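Local coordinates for hypothetical protein MG376 homolog (Mycoplasma pneumoniae, PDB 2HQL) that probably binds single-stranded DNA through a small OB-fold domain, at residues E61-K66 and F97-E102. Sequence-based numbering, arbitrary orientation.
Sequences EKHTKK and FNPKNE
His63 reaches from the last turn of a helix toward the chain at Phe97 and Pro99, and the two segments meet through its imidazole ring. The polar part of the contact runs through water. No direct hydrogen bond joins the segments: His63 NE2 lies 4.3 Å from Phe97 O, which sits at the edge of the ring and close to its plane. One water molecule bridges them, donating to Phe97 O at 3.2 Å and making a weak hydrogen bond with His63 NE2 at 3.3 Å. Histidine suits this place because its ring carries a polar nitrogen far from the backbone; with CG anti to the backbone N (chi1 175°), that nitrogen extends across the gap.

In the five-stranded OB fold of this protein, helix 54-64 connects strand 42-53 to strand 69-81, and residues 97-102 follow the final strand, 86-96. The buried histidine sets the helix end beside the loop that follows strand 86-96, in a light contact, while its ring also meets Tyr67 and touches Ile17 and Ile70.

The van der Waals part is slight. Pro99 CD approaches His63 NE2 obliquely at 4.2 Å, and the same proline rests on Tyr67. Proline fits the second position of the type I turn Asn98 to Asn101, since its ring restrains phi near the value required there (-57°); the turn is closed by Asn101 N to Asn98 O at 2.7 Å. Phe97 contributes its carbonyl to the bridge, whereas its CB is directed away from the helix and the ring, large and apolar, packs against Ser71 and Glu73 of strand 69-81 and against Ile103.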
# COMPACT_ATOMS: atom_id res chain seq x y z
N GLU A 61 9.48 -16.22 -8.64
CA GLU A 61 10.84 -16.31 -9.14
C GLU A 61 10.87 -16.72 -10.61
O GLU A 61 11.74 -16.27 -11.37
CB GLU A 61 11.63 -17.31 -8.29
CG GLU A 61 12.99 -17.65 -8.86
CD GLU A 61 13.74 -18.62 -7.99
OE1 GLU A 61 13.17 -19.68 -7.64
OE2 GLU A 61 14.91 -18.33 -7.67
N LYS A 62 9.93 -17.56 -11.02
CA LYS A 62 9.84 -18.00 -12.40
C LYS A 62 9.29 -16.87 -13.28
O LYS A 62 9.86 -16.54 -14.32
CB LYS A 62 8.95 -19.24 -12.50
CG LYS A 62 9.60 -20.47 -11.88
CD LYS A 62 8.71 -21.71 -11.91
CE LYS A 62 9.50 -22.93 -11.48
NZ LYS A 62 8.65 -24.13 -11.30
N HIS A 63 8.18 -16.27 -12.86
CA HIS A 63 7.59 -15.15 -13.59
C HIS A 63 8.66 -14.08 -13.68
O HIS A 63 8.66 -13.27 -14.60
CB HIS A 63 6.38 -14.60 -12.84
CG HIS A 63 5.77 -13.38 -13.46
ND1 HIS A 63 6.50 -12.25 -13.74
CD2 HIS A 63 4.50 -13.12 -13.86
CE1 HIS A 63 5.71 -11.33 -14.28
NE2 HIS A 63 4.49 -11.84 -14.36
N THR A 64 9.56 -14.09 -12.72
CA THR A 64 10.66 -13.14 -12.68
C THR A 64 11.72 -13.45 -13.75
O THR A 64 12.27 -12.55 -14.38
CB THR A 64 11.30 -13.14 -11.27
OG1 THR A 64 10.66 -12.14 -10.46
CG2 THR A 64 12.79 -12.90 -11.34
N LYS A 65 12.00 -14.72 -13.97
CA LYS A 65 13.00 -15.07 -14.96
C LYS A 65 12.38 -15.23 -16.34
O LYS A 65 12.98 -15.84 -17.22
CB LYS A 65 13.75 -16.34 -14.55
CG LYS A 65 14.65 -16.12 -13.35
CD LYS A 65 15.44 -17.35 -12.99
CE LYS A 65 16.32 -17.10 -11.76
NZ LYS A 65 17.17 -18.28 -11.37
N LYS A 66 11.19 -14.66 -16.52
CA LYS A 66 10.48 -14.76 -17.79
C LYS A 66 9.87 -13.44 -18.30
O LYS A 66 9.83 -13.20 -19.51
CB LYS A 66 9.38 -15.81 -17.66
CG LYS A 66 8.62 -16.12 -18.93
CD LYS A 66 7.58 -17.16 -18.62
CE LYS A 66 6.68 -17.42 -19.80
NZ LYS A 66 5.63 -18.40 -19.42
N PHE A 97 -1.04 -12.20 -11.93
CA PHE A 97 -1.84 -12.23 -13.15
C PHE A 97 -1.01 -12.50 -14.40
O PHE A 97 0.22 -12.37 -14.40
CB PHE A 97 -2.59 -10.90 -13.31
CG PHE A 97 -3.52 -10.57 -12.16
CD1 PHE A 97 -4.64 -11.36 -11.90
CD2 PHE A 97 -3.28 -9.46 -11.35
CE1 PHE A 97 -5.51 -11.04 -10.86
CE2 PHE A 97 -4.15 -9.13 -10.31
CZ PHE A 97 -5.27 -9.93 -10.06
N ASN A 98 -1.70 -12.91 -15.46
CA ASN A 98 -1.05 -13.18 -16.74
C ASN A 98 -0.71 -11.83 -17.36
O ASN A 98 -1.60 -11.01 -17.59
CB ASN A 98 -1.98 -13.97 -17.66
CG ASN A 98 -1.54 -13.95 -19.11
OD1 ASN A 98 -0.35 -13.99 -19.41
ND2 ASN A 98 -2.50 -13.90 -20.02
N PRO A 99 0.58 -11.58 -17.63
CA PRO A 99 1.01 -10.31 -18.23
C PRO A 99 0.33 -9.99 -19.56
O PRO A 99 0.64 -8.98 -20.21
CB PRO A 99 2.52 -10.47 -18.34
CG PRO A 99 2.69 -11.94 -18.49
CD PRO A 99 1.73 -12.49 -17.47
N LYS A 100 -0.60 -10.84 -19.97
CA LYS A 100 -1.31 -10.64 -21.22
C LYS A 100 -2.75 -10.27 -20.93
O LYS A 100 -3.53 -10.01 -21.85
CB LYS A 100 -1.26 -11.92 -22.06
CG LYS A 100 0.15 -12.31 -22.51
CD LYS A 100 0.16 -13.65 -23.24
CE LYS A 100 1.56 -14.04 -23.71
NZ LYS A 100 1.54 -15.37 -24.40
N ASN A 101 -3.11 -10.25 -19.65
CA ASN A 101 -4.47 -9.93 -19.25
C ASN A 101 -4.68 -8.52 -18.68
O ASN A 101 -3.90 -8.04 -17.87
CB ASN A 101 -4.99 -10.94 -18.22
CG ASN A 101 -5.39 -12.26 -18.84
OD1 ASN A 101 -5.95 -12.29 -19.94
ND2 ASN A 101 -5.13 -13.36 -18.14
N GLU A 102 -5.76 -7.89 -19.14
CA GLU A 102 -6.17 -6.59 -18.66
C GLU A 102 -7.00 -6.84 -17.40
O GLU A 102 -8.05 -7.48 -17.46
CB GLU A 102 -7.02 -5.88 -19.71
CG GLU A 102 -7.77 -4.66 -19.19
CD GLU A 102 -8.78 -4.15 -20.19
OE1 GLU A 102 -8.36 -3.73 -21.29
OE2 GLU A 102 -10.00 -4.20 -19.90
O HOH W 1 1.97 -9.75 -14.93